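Local coordinates for DNA mismatch repair protein PMS1 (Saccharomyces cerevisiae, PDB 3H4L) that takes part in DNA mismatch repair and binds an ATP analogue in its N-terminal domain, probably acting as a GHKL-type ATPase, at residues D13-T18 and Y127-H132; I48-D51 and E55-E58; E100-L105 and A109-I114; L205-N210 and R214-S219. One frame throughout, in Å; residues are numbered along the deposited sequence.

Overall arrangement
Contacts 2, 3 and 4 all reach the eight-stranded mixed sheet; contact 1 packs the N-terminal helix 11-22 against the loop that leaves strand 121-127 of the same sheet. Contacts 2 and 3 follow one another along the chain, both inside the loop contact 1 closes; contact 4 comes after. Contacts 1 and 3 touch, with centres about 10 Å apart, and Tyr-127 pairs with Leu-111 there. Contact 2 lies about 14 Å from contact 3, centre to centre. The centre of contact 4, about 38 Å from that of contact 1, is at strand 200-206, an edge strand within this chain, where a second subunit continues the sheet. The nucleotide held in contact 3 lies away from this junction.

Contact 1. Residues D13-T18 and Y127-H132; sequences DVHRIT and YDMVGH
The imidazole ring of His-15 meets the loop 127-132 edge-on: the carbonyl of Met-129 sits at its NE2 edge, while Val-130 CG2 approaches CD2 obliquely at 4.1 Å. NE2 donates to Met-129 O over 2.7 Å with an N-H...O angle of 154°, and the acceptor lies almost exactly in the ring plane. At the other nitrogen, ND1 is hydrogen-bonded to Lys-77 NZ, so both ring nitrogens have partners and the ring is held against rotation. With CG anti to the backbone N (chi1 164°), the ring stands out from helix 11-22 toward the loop.

One helix position further on, the aliphatic part of Arg-16 takes the end of Met-129. Its CG lies 3.7 Å from Met-129 CE, which an extended thioether chain carries across to the helix. The arginine then bends at chi3 and turns its guanidinium away from the loop, edge-on to the carboxylate of Asp-13; NH1 forms a salt bridge with Asp-13 OD1 at 2.8 Å, and NE bonds to Asn-155 O.

The carbonyl that His-15 grips belongs to a tight turn. Asp-128 OD1 accepts from Val-130 N at 2.9 Å and from His-132 N at 3.0 Å, the two donors coming from opposite faces of the carboxylate plane. Gly-131 has a positive phi, where a CB would be jammed against the preceding carbonyl. A type I beta turn from Asp-128 to Gly-131, closed by Gly-131 N to Asp-128 O, joins strands 121-127 and 133-140, and the Val-130 N bond adds an Asx turn.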
# COMPACT_ATOMS: atom_id res chain seq x y z
N ASP B 13 35.37 -9.77 3.26
CA ASP B 13 34.40 -10.70 3.82
C ASP B 13 34.06 -10.26 5.24
O ASP B 13 32.89 -10.14 5.60
CB ASP B 13 34.98 -12.11 3.85
CG ASP B 13 35.18 -12.68 2.47
OD1 ASP B 13 34.17 -12.91 1.77
OD2 ASP B 13 36.34 -12.89 2.08
N VAL B 14 35.10 -10.02 6.04
CA VAL B 14 34.91 -9.58 7.41
C VAL B 14 33.98 -8.39 7.41
O VAL B 14 33.07 -8.30 8.23
CB VAL B 14 36.20 -9.13 8.05
CG1 VAL B 14 35.93 -8.64 9.44
CG2 VAL B 14 37.18 -10.26 8.07
N HIS B 15 34.21 -7.48 6.47
CA HIS B 15 33.39 -6.28 6.37
C HIS B 15 31.97 -6.67 5.96
O HIS B 15 31.00 -6.11 6.46
CB HIS B 15 34.01 -5.30 5.36
CG HIS B 15 33.07 -4.23 4.88
ND1 HIS B 15 32.36 -3.42 5.74
CD2 HIS B 15 32.73 -3.85 3.63
CE1 HIS B 15 31.62 -2.58 5.04
NE2 HIS B 15 31.82 -2.82 3.75
N ARG B 16 31.86 -7.66 5.08
CA ARG B 16 30.56 -8.12 4.60
C ARG B 16 29.73 -8.73 5.71
O ARG B 16 28.56 -8.38 5.92
CB ARG B 16 30.76 -9.16 3.51
CG ARG B 16 29.61 -9.24 2.53
CD ARG B 16 29.79 -10.37 1.52
NE ARG B 16 29.38 -11.63 2.12
CZ ARG B 16 30.22 -12.57 2.51
NH1 ARG B 16 31.53 -12.40 2.37
NH2 ARG B 16 29.74 -13.68 3.08
N ILE B 17 30.35 -9.67 6.42
CA ILE B 17 29.72 -10.38 7.52
C ILE B 17 29.35 -9.45 8.67
O ILE B 17 28.23 -9.51 9.18
CB ILE B 17 30.67 -11.50 8.02
CG1 ILE B 17 30.85 -12.53 6.90
CG2 ILE B 17 30.11 -12.17 9.28
CD1 ILE B 17 31.91 -13.55 7.20
N THR B 18 30.28 -8.58 9.07
CA THR B 18 30.03 -7.65 10.17
C THR B 18 28.89 -6.71 9.83
O THR B 18 27.98 -6.51 10.64
CB THR B 18 31.25 -6.78 10.46
OG1 THR B 18 32.41 -7.60 10.61
CG2 THR B 18 31.03 -5.98 11.75
N TYR B 127 27.86 4.68 -3.80
CA TYR B 127 28.96 4.17 -2.99
C TYR B 127 29.11 2.68 -3.22
O TYR B 127 28.11 1.95 -3.28
CB TYR B 127 28.69 4.37 -1.50
CG TYR B 127 28.58 5.80 -1.06
CD1 TYR B 127 27.34 6.43 -1.01
CD2 TYR B 127 29.70 6.49 -0.63
CE1 TYR B 127 27.23 7.73 -0.52
CE2 TYR B 127 29.60 7.77 -0.15
CZ TYR B 127 28.37 8.39 -0.09
OH TYR B 127 28.29 9.67 0.40
N ASP B 128 30.35 2.21 -3.33
CA ASP B 128 30.55 0.79 -3.52
C ASP B 128 30.45 0.09 -2.16
O ASP B 128 30.18 0.71 -1.13
CB ASP B 128 31.89 0.50 -4.19
CG ASP B 128 33.07 0.97 -3.38
OD1 ASP B 128 32.91 1.17 -2.16
OD2 ASP B 128 34.17 1.11 -3.96
N MET B 129 30.68 -1.22 -2.18
CA MET B 129 30.60 -2.06 -1.01
C MET B 129 31.47 -1.61 0.16
O MET B 129 31.18 -1.93 1.33
CB MET B 129 31.00 -3.48 -1.42
CG MET B 129 30.91 -4.47 -0.30
SD MET B 129 31.33 -6.11 -0.86
CE MET B 129 31.72 -6.86 0.73
N VAL B 130 32.51 -0.85 -0.15
CA VAL B 130 33.47 -0.41 0.85
C VAL B 130 33.42 1.08 1.23
O VAL B 130 34.29 1.59 1.94
CB VAL B 130 34.89 -0.89 0.37
CG1 VAL B 130 35.79 0.29 0.04
CG2 VAL B 130 35.50 -1.84 1.41
N GLY B 131 32.40 1.79 0.75
CA GLY B 131 32.25 3.20 1.10
C GLY B 131 32.81 4.24 0.13
O GLY B 131 32.58 5.43 0.30
N HIS B 132 33.54 3.78 -0.87
CA HIS B 132 34.14 4.66 -1.86
C HIS B 132 33.10 5.09 -2.89
O HIS B 132 32.22 4.32 -3.27
CB HIS B 132 35.29 3.94 -2.56
CG HIS B 132 35.79 4.64 -3.78
ND1 HIS B 132 36.27 5.94 -3.76
CD2 HIS B 132 35.91 4.22 -5.06
CE1 HIS B 132 36.67 6.28 -4.97
NE2 HIS B 132 36.46 5.26 -5.78

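Contact 2. Residues I48-D51 and E55-E58; sequences IFKD and ESIE
Backbone hydrogen bonds join Ile-48 and Glu-58 in both directions: Ile-48 N donates to Glu-58 O and Glu-58 N to Ile-48 O, each over 2.9 Å. They belong to the antiparallel beta hairpin of strands 44-50 and 56-61, whose short segments run at 170° to one another. Lys-50 N adds a straight bond to Ser-56 O (N-H...O 169°). The return is irregular, for Lys-50 O takes Glu-55 N at 3.1 Å and Ser-56 N only weakly: Glu-55 and Ser-56 both face Lys-50, a classic beta bulge at the end of the hairpin.

On the face bearing Ile-48, Lys-50, Ser-56 and Glu-58, the bulge brings the side chains of Lys-50 and Glu-55 alongside each other, pointing the same way, with CB to CB at 3.5 Å. Their charged ends do not touch. Ser-56 OG lies against the first methylenes of the lysine and is linked through a water to Ile-48 O, which accepts two hydrogen bonds, from Glu-58 N and from the water.

The other face is apolar and belongs to the non-hydrogen-bonded pair Phe-49 and Ile-57. Both point into the layer between sheet and helices: Phe-49 reaches Cys-174 and Ile-178 of helix 167-184 and stacks edge-to-face with Phe-171, while Ile-57 touches Val-30 of helix 26-39. The two lie side by side, CG1 of the isoleucine 4.3 Å above one face of the phenyl ring and offset toward its rim, and Ile-57 CD1 reaches Phe-49 CE2 at 4.0 Å.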
# COMPACT_ATOMS: atom_id res chain seq x y z
N ILE B 48 9.46 4.75 -0.09
CA ILE B 48 8.95 4.03 -1.23
C ILE B 48 9.59 2.64 -1.33
O ILE B 48 10.80 2.51 -1.46
CB ILE B 48 9.22 4.84 -2.51
CG1 ILE B 48 8.42 6.14 -2.46
CG2 ILE B 48 8.81 4.06 -3.73
CD1 ILE B 48 8.60 7.03 -3.67
N PHE B 49 8.76 1.61 -1.25
CA PHE B 49 9.22 0.22 -1.34
C PHE B 49 8.98 -0.33 -2.74
O PHE B 49 7.93 -0.07 -3.32
CB PHE B 49 8.44 -0.70 -0.38
CG PHE B 49 8.74 -0.48 1.07
CD1 PHE B 49 8.06 0.48 1.80
CD2 PHE B 49 9.70 -1.24 1.71
CE1 PHE B 49 8.33 0.67 3.14
CE2 PHE B 49 9.97 -1.05 3.04
CZ PHE B 49 9.28 -0.10 3.76
N LYS B 50 9.94 -1.07 -3.27
CA LYS B 50 9.73 -1.70 -4.57
C LYS B 50 9.65 -3.20 -4.28
O LYS B 50 10.55 -3.79 -3.69
CB LYS B 50 10.84 -1.37 -5.55
CG LYS B 50 10.70 0.05 -6.10
CD LYS B 50 11.43 0.23 -7.44
CE LYS B 50 11.31 1.67 -7.93
NZ LYS B 50 11.99 1.89 -9.24
N ASP B 51 8.53 -3.78 -4.68
CA ASP B 51 8.24 -5.19 -4.44
C ASP B 51 8.46 -5.52 -2.97
O ASP B 51 9.21 -6.44 -2.62
CB ASP B 51 9.07 -6.10 -5.35
CG ASP B 51 8.53 -7.54 -5.39
OD1 ASP B 51 7.30 -7.73 -5.28
OD2 ASP B 51 9.33 -8.48 -5.54
N GLU B 55 13.12 -5.54 -3.90
CA GLU B 55 13.83 -4.78 -4.92
C GLU B 55 14.58 -3.61 -4.31
O GLU B 55 15.76 -3.40 -4.57
CB GLU B 55 12.82 -4.28 -5.97
CG GLU B 55 13.40 -3.40 -7.06
CD GLU B 55 14.38 -4.12 -7.97
OE1 GLU B 55 14.52 -5.36 -7.85
OE2 GLU B 55 15.01 -3.44 -8.82
N SER B 56 13.89 -2.83 -3.48
CA SER B 56 14.55 -1.67 -2.88
C SER B 56 13.68 -0.89 -1.91
O SER B 56 12.46 -1.07 -1.82
CB SER B 56 15.01 -0.72 -3.98
OG SER B 56 13.91 -0.34 -4.79
N ILE B 57 14.34 -0.00 -1.17
CA ILE B 57 13.64 0.86 -0.24
C ILE B 57 14.25 2.22 -0.38
O ILE B 57 15.46 2.35 -0.41
CB ILE B 57 13.76 0.41 1.22
CG1 ILE B 57 13.24 1.54 2.10
CG2 ILE B 57 15.16 0.01 1.55
CD1 ILE B 57 13.21 1.24 3.56
N GLU B 58 13.40 3.23 -0.46
CA GLU B 58 13.88 4.59 -0.61
C GLU B 58 13.34 5.50 0.49
O GLU B 58 12.15 5.50 0.80
CB GLU B 58 13.50 5.12 -1.99
CG GLU B 58 13.74 6.62 -2.18
CD GLU B 58 13.38 7.14 -3.57
OE1 GLU B 58 13.13 8.36 -3.70
OE2 GLU B 58 13.34 6.34 -4.53
O HOH W 1 12.75 1.87 -3.83

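Contact 3. Residues E100-L105 and A109-I114; sequences EALSSL and AKLSVI. With ANP (phosphoaminophosphonic acid-adenylate ester), chain E.
Leu-102 stands between the bound ATP analogue and strand 110-116, and its side chain serves both. CB lies near the alpha-phosphate oxygen O2A of ANP and near Leu-111 CD2. CG comes 3.8 Å from the nucleotide O5'. Beyond it the methyls part: CD1 packs by the sugar and base, 3.9 Å from both C8 and O4' of ANP, while CD2 meets Leu-111 CD2 at 4.1 Å. The two leucines cross at about a right angle, and Leu-111, its CG anti to the backbone N (chi1 -176°), sends that methyl up against the helix. An alanine at Leu-102 would keep the backbone bond to the phosphate but would probably open a gap between the adenosine and Leu-111, leaving both with less to pack on.

Leu-102 N donates to ANP O2A over 2.9 Å with an N-H...O angle of 163°, and Ala-101 CB lies 3.5 Å from that oxygen. Glu-100 is the N-cap residue, so the phosphate sits at the amino end of helix 101-107, where the helix dipole would be expected to favour its negative charge. Such a helix start at the phosphate is consistent with the Bergerat-type ATP site of GHKL ATPases. Arg-98, Asn-36 and Asp-61 add further hydrogen bonds to the nucleotide.

The helix packs over the sheet, its segment crossing strand 110-114 at 130°. Leu-105 lies beside Val-149 of strand 144-150 and Ala-29 of helix 26-39, Leu-111 reaches Val-147, and Ser-104 turns to helix 11-22 at Ser-19 and Val-22.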
# COMPACT_ATOMS: atom_id res chain seq x y z
N GLU B 100 27.26 3.40 12.19
CA GLU B 100 27.54 2.11 11.58
C GLU B 100 26.58 1.78 10.46
O GLU B 100 26.84 0.89 9.65
CB GLU B 100 27.45 1.01 12.64
CG GLU B 100 28.67 0.86 13.50
CD GLU B 100 28.54 -0.27 14.49
OE1 GLU B 100 27.80 -0.09 15.49
OE2 GLU B 100 29.15 -1.34 14.27
N ALA B 101 25.46 2.50 10.41
CA ALA B 101 24.45 2.21 9.40
C ALA B 101 24.87 2.37 7.95
O ALA B 101 24.95 1.38 7.23
CB ALA B 101 23.20 3.03 9.68
N LEU B 102 25.14 3.58 7.51
CA LEU B 102 25.50 3.73 6.11
C LEU B 102 26.71 2.88 5.77
O LEU B 102 26.79 2.30 4.69
CB LEU B 102 25.76 5.20 5.77
CG LEU B 102 24.54 6.12 5.77
CD1 LEU B 102 24.82 7.28 4.85
CD2 LEU B 102 23.31 5.38 5.29
N SER B 103 27.63 2.78 6.72
CA SER B 103 28.84 2.00 6.52
C SER B 103 28.49 0.53 6.31
O SER B 103 29.16 -0.17 5.56
CB SER B 103 29.74 2.15 7.75
OG SER B 103 31.08 1.90 7.39
N SER B 104 27.43 0.08 6.98
CA SER B 104 26.98 -1.31 6.87
C SER B 104 26.10 -1.56 5.64
O SER B 104 26.23 -2.60 4.99
CB SER B 104 26.23 -1.74 8.14
OG SER B 104 27.12 -2.02 9.21
N LEU B 105 25.21 -0.63 5.33
CA LEU B 105 24.35 -0.81 4.17
C LEU B 105 25.19 -0.87 2.90
O LEU B 105 24.73 -1.34 1.86
CB LEU B 105 23.33 0.32 4.09
CG LEU B 105 22.19 0.26 5.12
CD1 LEU B 105 21.59 1.64 5.32
CD2 LEU B 105 21.14 -0.74 4.66
N ALA B 109 24.55 -4.29 0.66
CA ALA B 109 23.53 -3.77 -0.26
C ALA B 109 24.19 -2.75 -1.19
O ALA B 109 25.39 -2.54 -1.10
CB ALA B 109 22.40 -3.11 0.51
N LYS B 110 23.41 -2.14 -2.08
CA LYS B 110 23.93 -1.12 -3.00
C LYS B 110 23.40 0.19 -2.43
O LYS B 110 22.18 0.37 -2.38
CB LYS B 110 23.37 -1.29 -4.41
CG LYS B 110 23.44 -2.69 -4.99
CD LYS B 110 24.85 -3.11 -5.40
CE LYS B 110 24.84 -4.53 -5.99
NZ LYS B 110 26.12 -4.91 -6.69
N LEU B 111 24.28 1.10 -2.03
CA LEU B 111 23.82 2.37 -1.46
C LEU B 111 23.96 3.57 -2.39
O LEU B 111 25.02 3.80 -2.94
CB LEU B 111 24.57 2.67 -0.15
CG LEU B 111 24.11 3.93 0.61
CD1 LEU B 111 22.69 3.71 1.14
CD2 LEU B 111 25.08 4.23 1.77
N SER B 112 22.88 4.33 -2.55
CA SER B 112 22.89 5.53 -3.37
C SER B 112 22.30 6.67 -2.56
O SER B 112 21.40 6.47 -1.74
CB SER B 112 22.05 5.35 -4.63
OG SER B 112 22.62 4.38 -5.48
N VAL B 113 22.80 7.88 -2.81
CA VAL B 113 22.30 9.05 -2.10
C VAL B 113 22.17 10.26 -3.03
O VAL B 113 23.00 10.47 -3.91
CB VAL B 113 23.27 9.44 -0.95
CG1 VAL B 113 22.80 10.71 -0.26
CG2 VAL B 113 23.36 8.30 0.06
N ILE B 114 21.10 11.03 -2.85
CA ILE B 114 20.90 12.26 -3.63
C ILE B 114 20.65 13.31 -2.55
O ILE B 114 19.65 13.23 -1.83
CB ILE B 114 19.68 12.17 -4.58
CG1 ILE B 114 19.91 11.08 -5.64
CG2 ILE B 114 19.51 13.49 -5.28
CD1 ILE B 114 18.73 10.81 -6.56
PG ANP E . 23.47 6.57 14.56
O1G ANP E . 22.81 5.99 13.37
O2G ANP E . 22.63 7.51 15.26
O3G ANP E . 24.01 5.56 15.53
PB ANP E . 24.79 8.25 12.65
O1B ANP E . 25.90 9.23 12.76
O2B ANP E . 23.49 8.78 12.27
N3B ANP E . 24.74 7.39 14.01
PA ANP E . 24.62 6.68 10.21
O1A ANP E . 23.22 6.40 10.47
O2A ANP E . 25.46 5.67 9.51
O3A ANP E . 25.27 7.19 11.57
O5' ANP E . 24.75 7.87 9.16
C5' ANP E . 25.70 8.82 9.47
C4' ANP E . 26.04 10.07 8.75
O4' ANP E . 25.40 10.10 7.46
C3' ANP E . 25.32 11.01 9.66
O3' ANP E . 26.14 11.33 10.79
C2' ANP E . 24.94 12.13 8.72
O2' ANP E . 26.01 13.06 8.74
C1' ANP E . 24.72 11.34 7.39
N9 ANP E . 23.32 10.99 6.99
C8 ANP E . 22.68 9.77 6.87
N7 ANP E . 21.44 9.80 6.50
C5 ANP E . 21.20 11.15 6.36
C6 ANP E . 20.05 11.95 5.97
N6 ANP E . 18.89 11.38 5.65
N1 ANP E . 20.13 13.34 5.93
C2 ANP E . 21.31 13.97 6.25
N3 ANP E . 22.45 13.32 6.62
C4 ANP E . 22.34 11.92 6.67

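Contact 4. Residues L205-N210 and R214-S219; sequences LSTMRN and RKNISS
Asn-216 and Thr-207 meet because each first torsion sends a branch across the gap: Asn-216 holds CG anti to its carbonyl carbon (chi1 -72°), and Thr-207 has CG2 in the same relation, with OG1 between the backbone N and the carbonyl carbon (chi1 60°). The amide oxygen Asn-216 OD1 therefore lies 3.3 Å from Thr-207 CB and 3.6 Å from its CG2, the side chains crossing at about a right angle. No hydrogen bond joins the segments; Thr-207 OG1 is instead bonded to Phe-190 N. A glycine in place of Asn-216 would probably remove the amide from over CB and CG2 of Thr-207 and open a gap there between the helix and the end of the strand.

The segments form a strand-loop-helix connection, strand 200-206 running out into a short loop that leads to helix 213-221. Leu-205 and Ser-206 pair in a parallel beta ladder with a strand of the second subunit, so the sheet continues across the interface beside this junction.

One helical turn beyond Asn-216, Ser-219 CB packs 3.8 Å from Ser-206 O. Its OG folds back to Lys-215 O at 2.8 Å, reaching that carbonyl from the face opposite to Ser-219 N.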
# COMPACT_ATOMS: atom_id res chain seq x y z
N LEU B 205 0.69 3.96 3.83
CA LEU B 205 0.42 4.76 5.03
C LEU B 205 0.64 6.25 4.80
O LEU B 205 1.46 6.65 3.97
CB LEU B 205 1.30 4.28 6.20
CG LEU B 205 1.34 5.02 7.55
CD1 LEU B 205 1.78 4.05 8.65
CD2 LEU B 205 2.29 6.22 7.48
N SER B 206 -0.09 7.07 5.56
CA SER B 206 0.04 8.52 5.45
C SER B 206 -0.51 9.27 6.65
O SER B 206 -1.60 8.97 7.14
CB SER B 206 -0.68 9.03 4.20
OG SER B 206 -0.50 10.43 4.07
N THR B 207 0.26 10.24 7.14
CA THR B 207 -0.17 11.06 8.25
C THR B 207 0.03 12.52 7.86
O THR B 207 0.87 12.83 7.02
CB THR B 207 0.62 10.78 9.56
OG1 THR B 207 2.02 11.03 9.35
CG2 THR B 207 0.42 9.35 10.01
N MET B 208 -0.75 13.40 8.47
CA MET B 208 -0.67 14.82 8.18
C MET B 208 0.37 15.50 9.06
O MET B 208 0.55 15.13 10.22
CB MET B 208 -2.03 15.48 8.39
CG MET B 208 -3.13 14.98 7.46
SD MET B 208 -2.76 15.38 5.74
CE MET B 208 -1.86 13.88 5.20
N ARG B 209 1.06 16.50 8.51
CA ARG B 209 2.05 17.22 9.28
C ARG B 209 1.30 17.94 10.40
O ARG B 209 0.15 18.34 10.22
CB ARG B 209 2.76 18.24 8.39
CG ARG B 209 3.98 18.84 9.03
CD ARG B 209 4.60 19.88 8.14
NE ARG B 209 4.93 19.32 6.83
CZ ARG B 209 5.41 20.03 5.81
NH1 ARG B 209 5.60 21.33 5.95
NH2 ARG B 209 5.68 19.43 4.65
N ASN B 210 1.95 18.09 11.55
CA ASN B 210 1.34 18.76 12.71
C ASN B 210 0.05 18.10 13.21
O ASN B 210 -0.95 18.77 13.43
CB ASN B 210 1.07 20.24 12.39
CG ASN B 210 2.32 21.00 11.99
OD1 ASN B 210 3.42 20.72 12.48
ND2 ASN B 210 2.16 21.98 11.12
N ARG B 214 -3.48 11.45 18.60
CA ARG B 214 -4.81 10.93 18.32
C ARG B 214 -5.09 10.90 16.83
O ARG B 214 -5.42 9.85 16.27
CB ARG B 214 -5.86 11.78 19.02
CG ARG B 214 -7.27 11.34 18.70
CD ARG B 214 -8.28 12.10 19.51
NE ARG B 214 -9.59 11.46 19.42
CZ ARG B 214 -10.61 11.73 20.23
NH1 ARG B 214 -10.47 12.64 21.18
NH2 ARG B 214 -11.76 11.09 20.08
N LYS B 215 -4.99 12.06 16.18
CA LYS B 215 -5.24 12.13 14.75
C LYS B 215 -4.41 11.08 14.03
O LYS B 215 -4.89 10.44 13.08
CB LYS B 215 -4.93 13.53 14.21
CG LYS B 215 -5.76 14.63 14.87
CD LYS B 215 -5.56 16.00 14.22
CE LYS B 215 -6.16 16.04 12.81
NZ LYS B 215 -5.97 17.36 12.13
N ASN B 216 -3.17 10.87 14.49
CA ASN B 216 -2.30 9.88 13.87
C ASN B 216 -2.68 8.43 14.16
O ASN B 216 -2.50 7.57 13.30
CB ASN B 216 -0.83 10.11 14.26
CG ASN B 216 -0.24 11.33 13.59
OD1 ASN B 216 -0.64 11.69 12.49
ND2 ASN B 216 0.73 11.97 14.24
N ILE B 217 -3.19 8.14 15.35
CA ILE B 217 -3.57 6.77 15.64
C ILE B 217 -4.77 6.45 14.76
O ILE B 217 -4.89 5.34 14.24
CB ILE B 217 -3.98 6.57 17.12
CG1 ILE B 217 -2.76 6.74 18.03
CG2 ILE B 217 -4.60 5.17 17.31
CD1 ILE B 217 -3.07 6.56 19.50
N SER B 218 -5.63 7.44 14.58
CA SER B 218 -6.83 7.26 13.76
C SER B 218 -6.51 7.07 12.27
O SER B 218 -7.25 6.37 11.56
CB SER B 218 -7.78 8.45 13.94
OG SER B 218 -8.56 8.27 15.11
N SER B 219 -5.43 7.69 11.82
CA SER B 219 -5.01 7.56 10.43
C SER B 219 -4.33 6.21 10.25
O SER B 219 -4.63 5.45 9.33
CB SER B 219 -4.01 8.66 10.06
OG SER B 219 -4.56 9.93 10.32